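PDB 4H7N: aldehyde dehydrogenase from Anabaena variabilis, which probably oxidises aldehydes to carboxylic acids, with NAD+ as the likely electron acceptor. Local coordinates for residues V330-G335 and V350-N355; I321-E326 and H356-M361; W344-T349 and F366-P371. All coordinates share one frame; numbering follows the deposited sequence.

Contact 1: residues V330-G335 and V350-N355; sequences VIHCGG and VMTNVN
Strand 330-333 runs antiparallel to strand 350-352, their axes 4.8 Å apart at closest and their directions 150° apart, with Val330 opposite Thr352 in a hydrogen-bonded pair and Ile331 opposite Met351 in a non-hydrogen-bonded one. The Val330-Thr352 pair makes both of its bonds, Val330 N to Thr352 O at 2.9 Å and Thr352 N to Val330 O at 3.0 Å. Val330 O is also approached by the CA-H of Met351, a weaker second contact on the same oxygen. Farther along, His332 N donates to Val350 O over 2.9 Å.

A side-chain hydrogen bond joins His332 to Thr352. With CG beside its own backbone N (chi1 -60°), the imidazole reaches across to segment 350-355, and His332 NE2 meets Thr352 OG1 at 2.8 Å in a nearly straight hydrogen bond. The two side chains cross at roughly a right angle. Val350 O lies at the edge of the imidazole, in its plane, while Val330 CG1 covers part of one ring face near the rim. Ile331 and selenomethionine Met351 run side by side, Ile331 CD1 reaching Met351 CG at 4.0 Å. Beyond the regular pairing, Cys333 SG rests 3.8 Å from Val350 CG2 and accepts a weak bond from Val350 N.

Strand 330-333 is one of the two edge strands, within this chain, of a seven-stranded mixed sheet, and strand 349-352 joins it to strand 369-375, to which Met351 is bound through its backbone. Helix 279-292 covers the face bearing Val350 and Thr352, where Tyr283 also meets the His332 ring; helix 311-326 packs on the face of Ile331 and Met351.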
loop_
_atom_site.group_PDB
_atom_site.type_symbol
_atom_site.label_atom_id
_atom_site.label_comp_id
_atom_site.label_asym_id
_atom_site.label_seq_id
_atom_site.Cartn_x
_atom_site.Cartn_y
_atom_site.Cartn_z
ATOM N N VAL A 330 -32.662 -10.297 -25.932
ATOM C CA VAL A 330 -34.097 -10.014 -25.907
ATOM C C VAL A 330 -34.354 -8.994 -24.806
ATOM O O VAL A 330 -33.984 -9.231 -23.676
ATOM C CB VAL A 330 -34.895 -11.303 -25.577
ATOM C CG1 VAL A 330 -36.378 -11.006 -25.369
ATOM C CG2 VAL A 330 -34.716 -12.343 -26.700
ATOM N N ILE A 331 -34.966 -7.866 -25.135
ATOM C CA ILE A 331 -35.269 -6.818 -24.173
ATOM C C ILE A 331 -36.685 -7.042 -23.699
ATOM O O ILE A 331 -37.597 -7.011 -24.510
ATOM C CB ILE A 331 -35.255 -5.416 -24.827
ATOM C CG1 ILE A 331 -33.929 -5.156 -25.577
ATOM C CG2 ILE A 331 -35.607 -4.323 -23.822
ATOM C CD1 ILE A 331 -32.782 -4.749 -24.753
ATOM N N HIS A 332 -36.878 -7.244 -22.403
ATOM C CA HIS A 332 -38.223 -7.429 -21.877
ATOM C C HIS A 332 -38.883 -6.141 -21.413
ATOM O O HIS A 332 -40.099 -6.055 -21.395
ATOM C CB HIS A 332 -38.202 -8.443 -20.755
ATOM C CG HIS A 332 -37.703 -9.777 -21.188
ATOM N ND1 HIS A 332 -38.541 -10.779 -21.614
ATOM C CD2 HIS A 332 -36.450 -10.261 -21.319
ATOM C CE1 HIS A 332 -37.834 -11.839 -21.961
ATOM N NE2 HIS A 332 -36.561 -11.545 -21.801
ATOM N N CYS A 333 -38.095 -5.152 -21.029
ATOM C CA CYS A 333 -38.621 -3.886 -20.542
ATOM C C CYS A 333 -37.493 -2.879 -20.641
ATOM O O CYS A 333 -36.293 -3.230 -20.653
ATOM C CB CYS A 333 -39.164 -3.989 -19.092
ATOM S SG CYS A 333 -37.959 -4.376 -17.761
ATOM N N GLY A 334 -37.878 -1.626 -20.731
ATOM C CA GLY A 334 -36.934 -0.541 -20.932
ATOM C C GLY A 334 -36.132 -0.677 -22.214
ATOM O O GLY A 334 -36.698 -0.809 -23.254
ATOM N N GLY A 335 -34.813 -0.534 -22.150
ATOM C CA GLY A 335 -33.997 -0.781 -23.324
ATOM C C GLY A 335 -33.775 0.365 -24.280
ATOM O O GLY A 335 -33.236 0.149 -25.345
ATOM N N VAL A 350 -34.460 -5.191 -18.299
ATOM C CA VAL A 350 -34.176 -6.635 -18.145
ATOM C C VAL A 350 -33.977 -7.238 -19.529
ATOM O O VAL A 350 -34.845 -7.086 -20.393
ATOM C CB VAL A 350 -35.314 -7.376 -17.425
ATOM C CG1 VAL A 350 -35.015 -8.867 -17.299
ATOM C CG2 VAL A 350 -35.558 -6.753 -16.060
HETATM N N MSE A 351 -32.861 -7.943 -19.715
HETATM C CA MSE A 351 -32.574 -8.639 -20.955
HETATM C C MSE A 351 -32.205 -10.075 -20.711
HETATM O O MSE A 351 -31.535 -10.411 -19.730
HETATM C CB MSE A 351 -31.365 -8.068 -21.658
HETATM C CG MSE A 351 -31.163 -6.581 -21.567
HETATM SE SE MSE A 351 -29.545 -6.059 -22.638
HETATM C CE MSE A 351 -28.466 -7.597 -22.491
ATOM N N THR A 352 -32.577 -10.932 -21.644
ATOM C CA THR A 352 -32.215 -12.358 -21.600
ATOM C C THR A 352 -31.645 -12.752 -22.982
ATOM O O THR A 352 -31.497 -11.905 -23.880
ATOM C CB THR A 352 -33.409 -13.275 -21.195
ATOM O OG1 THR A 352 -34.424 -13.236 -22.196
ATOM C CG2 THR A 352 -34.038 -12.872 -19.819
ATOM N N ASN A 353 -31.349 -14.034 -23.134
ATOM C CA ASN A 353 -30.570 -14.536 -24.258
ATOM C C ASN A 353 -29.256 -13.771 -24.384
ATOM O O ASN A 353 -28.926 -13.268 -25.435
ATOM C CB ASN A 353 -31.372 -14.402 -25.530
ATOM C CG ASN A 353 -30.990 -15.441 -26.560
ATOM O OD1 ASN A 353 -30.960 -16.632 -26.265
ATOM N ND2 ASN A 353 -30.699 -14.995 -27.782
ATOM N N VAL A 354 -28.548 -13.630 -23.263
ATOM C CA VAL A 354 -27.303 -12.828 -23.198
ATOM C C VAL A 354 -26.133 -13.760 -22.935
ATOM O O VAL A 354 -26.327 -14.923 -22.534
ATOM C CB VAL A 354 -27.358 -11.742 -22.120
ATOM C CG1 VAL A 354 -28.421 -10.713 -22.446
ATOM C CG2 VAL A 354 -27.645 -12.337 -20.736
ATOM N N ASN A 355 -24.938 -13.281 -23.235
ATOM C CA ASN A 355 -23.736 -14.078 -23.026
ATOM C C ASN A 355 -22.498 -13.190 -22.976
ATOM O O ASN A 355 -22.577 -11.964 -23.149
ATOM C CB ASN A 355 -23.613 -15.187 -24.068
ATOM C CG ASN A 355 -23.414 -14.657 -25.468
ATOM O OD1 ASN A 355 -22.495 -13.911 -25.744
ATOM N ND2 ASN A 355 -24.291 -15.046 -26.365
#

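Contact 2: residues I321-E326 and H356-M361; sequences ILDAVE and HSMKVM
The last turns of helix 311-326 meet the loop between strands 349-352 and 369-375 through Asp323 and Ala324, which face Met358, Lys359 and Val360. This part of the loop forms a beta turn with near type I angles, closed by a backbone bond from Met361 N to Met358 O.

Asp323 carries the polar half of the contact. Its CG stands anti to the backbone N (chi1 167°), which swings the carboxylate off the helix to the loop. Asp323 OD2 accepts Lys359 N at 2.9 Å; the donor comes from the syn side but 33° out of the carboxylate plane. Asp323 OD2 takes a second hydrogen bond from a water at 2.7 Å, and that water in turn accepts Val360 N at 2.8 Å. One carboxylate oxygen therefore serves two successive backbone amides, one directly and one through water. The Lys359 and Asp323 side chains cross at about a right angle, Lys359 CG lying 3.6 Å from Asp323 OD2, while Lys359 NZ and Asp323 OD1 are 5.3 Å apart, not in contact.

Ala324 supplies the apolar half. Ala324 CB lies 4.1 Å from SE of selenomethionine Met358 and 4.2 Å from Val360 CG1, and the extended Met358 chain carries CE to the carbonyl oxygen of Ala324.

Lys327 forms a salt bridge with Asp323 OD1 and also bonds Ser357 O, whereas Lys359 NZ has a long, weak ion pair with Asp319. With a lysine on one carboxylate oxygen and an amide and a water on the other, Asp323 is probably held as the anion, and partners on both oxygens would restrict its rotation.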
loop_
_atom_site.group_PDB
_atom_site.type_symbol
_atom_site.label_atom_id
_atom_site.label_comp_id
_atom_site.label_asym_id
_atom_site.label_seq_id
_atom_site.Cartn_x
_atom_site.Cartn_y
_atom_site.Cartn_z
ATOM N N ILE A 321 -26.481 -1.595 -25.117
ATOM C CA ILE A 321 -27.806 -2.106 -25.469
ATOM C C ILE A 321 -27.827 -2.508 -26.951
ATOM O O ILE A 321 -28.229 -3.620 -27.305
ATOM C CB ILE A 321 -28.930 -1.063 -25.183
ATOM C CG1 ILE A 321 -29.046 -0.772 -23.718
ATOM C CG2 ILE A 321 -30.290 -1.564 -25.653
ATOM C CD1 ILE A 321 -29.920 0.414 -23.418
ATOM N N LEU A 322 -27.353 -1.630 -27.819
ATOM C CA LEU A 322 -27.263 -1.985 -29.255
ATOM C C LEU A 322 -26.364 -3.178 -29.566
ATOM O O LEU A 322 -26.749 -4.076 -30.337
ATOM C CB LEU A 322 -26.799 -0.790 -30.078
ATOM C CG LEU A 322 -27.777 0.387 -30.124
ATOM C CD1 LEU A 322 -27.106 1.575 -30.809
ATOM C CD2 LEU A 322 -29.090 0.068 -30.824
ATOM N N ASP A 323 -25.173 -3.212 -28.974
ATOM C CA ASP A 323 -24.262 -4.375 -29.174
ATOM C C ASP A 323 -24.984 -5.667 -28.737
ATOM O O ASP A 323 -24.925 -6.696 -29.422
ATOM C CB ASP A 323 -22.966 -4.167 -28.373
ATOM C CG ASP A 323 -22.120 -5.427 -28.277
ATOM O OD1 ASP A 323 -21.409 -5.758 -29.255
ATOM O OD2 ASP A 323 -22.136 -6.094 -27.219
ATOM N N ALA A 324 -25.668 -5.605 -27.583
ATOM C CA ALA A 324 -26.423 -6.755 -27.061
ATOM C C ALA A 324 -27.509 -7.243 -28.026
ATOM O O ALA A 324 -27.590 -8.441 -28.342
ATOM C CB ALA A 324 -27.041 -6.432 -25.703
ATOM N N VAL A 325 -28.323 -6.304 -28.492
ATOM C CA VAL A 325 -29.385 -6.612 -29.435
ATOM C C VAL A 325 -28.816 -7.173 -30.747
ATOM O O VAL A 325 -29.254 -8.224 -31.211
ATOM C CB VAL A 325 -30.319 -5.402 -29.658
ATOM C CG1 VAL A 325 -31.234 -5.629 -30.872
ATOM C CG2 VAL A 325 -31.159 -5.153 -28.400
ATOM N N GLU A 326 -27.810 -6.521 -31.315
ATOM C CA GLU A 326 -27.131 -7.085 -32.476
ATOM C C GLU A 326 -26.714 -8.552 -32.254
ATOM O O GLU A 326 -26.714 -9.326 -33.180
ATOM C CB GLU A 326 -25.914 -6.221 -32.851
ATOM C CG GLU A 326 -24.888 -6.863 -33.792
ATOM C CD GLU A 326 -25.368 -6.973 -35.227
ATOM O OE1 GLU A 326 -26.551 -6.629 -35.492
ATOM O OE2 GLU A 326 -24.566 -7.407 -36.101
ATOM N N HIS A 356 -21.358 -13.807 -22.715
ATOM C CA HIS A 356 -20.149 -13.052 -22.471
ATOM C C HIS A 356 -19.464 -12.621 -23.784
ATOM O O HIS A 356 -18.386 -12.025 -23.731
ATOM C CB HIS A 356 -19.205 -13.860 -21.565
ATOM C CG HIS A 356 -19.595 -13.861 -20.116
ATOM N ND1 HIS A 356 -18.672 -14.011 -19.106
ATOM C CD2 HIS A 356 -20.795 -13.710 -19.502
ATOM C CE1 HIS A 356 -19.282 -13.959 -17.930
ATOM N NE2 HIS A 356 -20.571 -13.761 -18.137
ATOM N N SER A 357 -20.088 -12.841 -24.953
ATOM C CA SER A 357 -19.584 -12.167 -26.170
ATOM C C SER A 357 -20.021 -10.696 -26.205
ATOM O O SER A 357 -19.512 -9.923 -27.001
ATOM C CB SER A 357 -20.073 -12.847 -27.450
ATOM O OG SER A 357 -21.450 -12.574 -27.670
HETATM N N MSE A 358 -20.955 -10.300 -25.341
HETATM C CA MSE A 358 -21.524 -8.947 -25.395
HETATM C C MSE A 358 -20.853 -7.990 -24.411
HETATM O O MSE A 358 -20.487 -8.363 -23.267
HETATM C CB MSE A 358 -23.043 -8.992 -25.066
HETATM C CG MSE A 358 -23.849 -9.938 -25.911
HETATM SE SE MSE A 358 -25.626 -10.225 -25.080
HETATM C CE MSE A 358 -26.326 -11.289 -26.563
ATOM N N LYS A 359 -20.750 -6.721 -24.805
ATOM C CA LYS A 359 -20.173 -5.697 -23.950
ATOM C C LYS A 359 -20.884 -5.551 -22.649
ATOM O O LYS A 359 -20.265 -5.301 -21.613
ATOM C CB LYS A 359 -20.260 -4.348 -24.630
ATOM C CG LYS A 359 -19.347 -4.206 -25.832
ATOM C CD LYS A 359 -19.684 -2.882 -26.496
ATOM C CE LYS A 359 -19.137 -2.774 -27.898
ATOM N NZ LYS A 359 -17.840 -2.068 -27.837
ATOM N N VAL A 360 -22.204 -5.663 -22.697
ATOM C CA VAL A 360 -23.005 -5.467 -21.491
ATOM C C VAL A 360 -22.683 -6.497 -20.384
ATOM O O VAL A 360 -23.015 -6.294 -19.228
ATOM C CB VAL A 360 -24.515 -5.454 -21.860
ATOM C CG1 VAL A 360 -25.046 -6.866 -22.040
ATOM C CG2 VAL A 360 -25.313 -4.690 -20.824
HETATM N N MSE A 361 -22.078 -7.617 -20.756
HETATM C CA MSE A 361 -21.646 -8.634 -19.801
HETATM C C MSE A 361 -20.169 -8.603 -19.457
HETATM O O MSE A 361 -19.711 -9.378 -18.603
HETATM C CB MSE A 361 -22.147 -9.987 -20.328
HETATM C CG MSE A 361 -23.656 -9.959 -20.052
HETATM SE SE MSE A 361 -24.341 -11.760 -19.833
HETATM C CE MSE A 361 -24.145 -11.734 -17.877
HETATM O O HOH W 1 -23.686 -5.645 -25.104
#

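Contact 3: residues W344-T349 and F366-P371; sequences WWCRPT and FGPIMP
Thr349 and Ile369 form a parallel bridge, and the main chain of Thr349 is bonded to the residues before and after Ile369. Thr349 N donates to Pro368 O at 3.0 Å, and Met370 N donates to Thr349 O at 2.7 Å. Met370 N approaches almost head-on to the carbonyl, although the angle at its hydrogen is bent to 143°. On one face of the pair the side chains of Thr349 and Ile369 lie alongside each other, pointing the same way: Ile369 CG1 sits beside its backbone N (chi1 -49°), and the second bend (chi2 -51°) brings Ile369 CD1 to 3.6 Å from Thr349 CB.

Two prolines add apolar contacts beside the bridge. Pro368, centre of an inverse gamma turn in the family's Phe-Gly-Pro sequence, brings its ring up to segment 344-349, with Pro368 CG 3.6 Å from Cys346 O and 4.0 Å from Cys346 CB. Pro348 CB touches CE of selenomethionine Met370 at 3.9 Å, the bent end of that side chain folding back over the Thr349 backbone.

A second shell fixes Thr349. Thr349 OG1 donates to Arg347 O at 2.7 Å and accepts the amide of Gly335, so the hydroxyl ties the loop residue Arg347, just before the strand, to the loop that follows edge strand 330-333. The side chain of Arg347 forms a salt bridge with Glu338.

The parallel pair lies inside the seven-stranded sheet, with Pro371 bonded through its backbone to Ile272 of strand 269-275. Helices 247-259 and 279-292 both pack against Met370, the former also reaching Pro368 and the latter Pro348.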
loop_
_atom_site.group_PDB
_atom_site.type_symbol
_atom_site.label_atom_id
_atom_site.label_comp_id
_atom_site.label_asym_id
_atom_site.label_seq_id
_atom_site.Cartn_x
_atom_site.Cartn_y
_atom_site.Cartn_z
ATOM N N TRP A 344 -30.750 13.007 -20.692
ATOM C CA TRP A 344 -30.710 11.619 -21.148
ATOM C C TRP A 344 -31.208 10.712 -20.022
ATOM O O TRP A 344 -30.843 10.885 -18.854
ATOM C CB TRP A 344 -29.279 11.177 -21.502
ATOM C CG TRP A 344 -28.728 11.752 -22.774
ATOM C CD1 TRP A 344 -27.680 12.620 -22.893
ATOM C CD2 TRP A 344 -29.183 11.486 -24.109
ATOM N NE1 TRP A 344 -27.468 12.922 -24.209
ATOM C CE2 TRP A 344 -28.373 12.243 -24.981
ATOM C CE3 TRP A 344 -30.206 10.684 -24.649
ATOM C CZ2 TRP A 344 -28.537 12.225 -26.374
ATOM C CZ3 TRP A 344 -30.387 10.665 -26.016
ATOM C CH2 TRP A 344 -29.547 11.437 -26.876
ATOM N N TRP A 345 -31.966 9.705 -20.416
ATOM C CA TRP A 345 -32.638 8.789 -19.521
ATOM C C TRP A 345 -32.618 7.358 -20.055
ATOM O O TRP A 345 -32.550 7.124 -21.269
ATOM C CB TRP A 345 -34.097 9.206 -19.338
ATOM C CG TRP A 345 -34.275 10.618 -18.948
ATOM C CD1 TRP A 345 -34.259 11.702 -19.771
ATOM C CD2 TRP A 345 -34.529 11.112 -17.636
ATOM N NE1 TRP A 345 -34.466 12.854 -19.051
ATOM C CE2 TRP A 345 -34.645 12.521 -17.738
ATOM C CE3 TRP A 345 -34.686 10.508 -16.386
ATOM C CZ2 TRP A 345 -34.893 13.324 -16.652
ATOM C CZ3 TRP A 345 -34.957 11.315 -15.301
ATOM C CH2 TRP A 345 -35.048 12.715 -15.445
ATOM N N CYS A 346 -32.641 6.413 -19.124
ATOM C CA CYS A 346 -32.835 4.992 -19.432
ATOM C C CYS A 346 -33.624 4.380 -18.293
ATOM O O CYS A 346 -33.285 4.553 -17.106
ATOM C CB CYS A 346 -31.505 4.250 -19.558
ATOM S SG CYS A 346 -31.697 2.553 -20.234
ATOM N N ARG A 347 -34.629 3.618 -18.653
ATOM C CA ARG A 347 -35.400 2.909 -17.651
ATOM C C ARG A 347 -34.730 1.593 -17.288
ATOM O O ARG A 347 -33.942 1.046 -18.060
ATOM C CB ARG A 347 -36.819 2.612 -18.138
ATOM C CG ARG A 347 -37.699 3.826 -18.292
ATOM C CD ARG A 347 -39.067 3.437 -18.836
ATOM N NE ARG A 347 -40.011 4.494 -18.490
ATOM C CZ ARG A 347 -40.240 5.585 -19.212
ATOM N NH1 ARG A 347 -39.625 5.785 -20.380
ATOM N NH2 ARG A 347 -41.106 6.483 -18.758
ATOM N N PRO A 348 -35.058 1.076 -16.107
ATOM C CA PRO A 348 -34.660 -0.283 -15.721
ATOM C C PRO A 348 -34.921 -1.275 -16.850
ATOM O O PRO A 348 -35.997 -1.304 -17.419
ATOM C CB PRO A 348 -35.558 -0.568 -14.514
ATOM C CG PRO A 348 -35.765 0.778 -13.898
ATOM C CD PRO A 348 -35.925 1.698 -15.083
ATOM N N THR A 349 -33.894 -2.010 -17.224
ATOM C CA THR A 349 -33.906 -2.823 -18.414
ATOM C C THR A 349 -33.535 -4.243 -18.069
ATOM O O THR A 349 -32.435 -4.475 -17.566
ATOM C CB THR A 349 -32.903 -2.250 -19.405
ATOM O OG1 THR A 349 -33.285 -0.909 -19.733
ATOM C CG2 THR A 349 -32.799 -3.059 -20.650
ATOM N N PHE A 366 -22.395 0.920 -16.034
ATOM C CA PHE A 366 -22.756 2.092 -15.242
ATOM C C PHE A 366 -24.155 2.588 -15.646
ATOM O O PHE A 366 -24.391 3.796 -15.738
ATOM C CB PHE A 366 -21.705 3.198 -15.454
ATOM C CG PHE A 366 -21.064 3.687 -14.203
ATOM C CD1 PHE A 366 -20.315 2.825 -13.411
ATOM C CD2 PHE A 366 -21.221 5.014 -13.787
ATOM C CE1 PHE A 366 -19.694 3.257 -12.240
ATOM C CE2 PHE A 366 -20.600 5.451 -12.605
ATOM C CZ PHE A 366 -19.834 4.583 -11.851
ATOM N N GLY A 367 -25.069 1.646 -15.892
ATOM C CA GLY A 367 -26.457 1.947 -16.252
ATOM C C GLY A 367 -27.424 0.978 -15.594
ATOM O O GLY A 367 -27.006 0.051 -14.883
ATOM N N PRO A 368 -28.744 1.157 -15.829
ATOM C CA PRO A 368 -29.716 0.376 -15.061
ATOM C C PRO A 368 -30.100 -0.908 -15.810
ATOM O O PRO A 368 -31.285 -1.191 -16.034
ATOM C CB PRO A 368 -30.896 1.335 -14.955
ATOM C CG PRO A 368 -30.886 2.053 -16.273
ATOM C CD PRO A 368 -29.411 2.171 -16.658
ATOM N N ILE A 369 -29.097 -1.678 -16.173
ATOM C CA ILE A 369 -29.286 -2.828 -17.060
ATOM C C ILE A 369 -29.122 -4.131 -16.294
ATOM O O ILE A 369 -28.201 -4.271 -15.513
ATOM C CB ILE A 369 -28.255 -2.840 -18.185
ATOM C CG1 ILE A 369 -28.182 -1.475 -18.847
ATOM C CG2 ILE A 369 -28.627 -3.884 -19.227
ATOM C CD1 ILE A 369 -29.520 -0.904 -19.288
HETATM N N MSE A 370 -30.018 -5.084 -16.554
HETATM C CA MSE A 370 -30.052 -6.336 -15.832
HETATM C C MSE A 370 -30.046 -7.426 -16.874
HETATM O O MSE A 370 -31.121 -7.840 -17.338
HETATM C CB MSE A 370 -31.314 -6.379 -14.987
HETATM C CG MSE A 370 -31.205 -5.468 -13.776
HETATM SE SE MSE A 370 -32.911 -5.227 -12.837
HETATM C CE MSE A 370 -33.825 -4.038 -14.085
ATOM N N PRO A 371 -28.865 -7.845 -17.320
ATOM C CA PRO A 371 -28.767 -9.031 -18.177
ATOM C C PRO A 371 -28.775 -10.298 -17.336
ATOM O O PRO A 371 -27.945 -10.441 -16.422
ATOM C CB PRO A 371 -27.396 -8.846 -18.874
ATOM C CG PRO A 371 -26.600 -7.973 -17.955
ATOM C CD PRO A 371 -27.538 -7.312 -16.974
#

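Overall arrangement
Strand 349-352 takes part in contacts 1 and 3: antiparallel to 330-333 at the sheet's outer edge in contact 1, parallel to 369-375 farther inside in contact 3. Met351 N bonds to Met370 O between them. Contact 2 lies against one face of this sheet, where Val360 CG2 packs on Ile369 CG2. Contact 1 is only partly buried and mixes ladder bonds with a histidine-threonine bond; contact 3 is buried, and across its segments the side chains meet through apolar contacts. Contact 2, also buried, instead relies on a carboxylate and a water to satisfy loop amides. Contact 1 is nested within the chain loop that contact 2 closes.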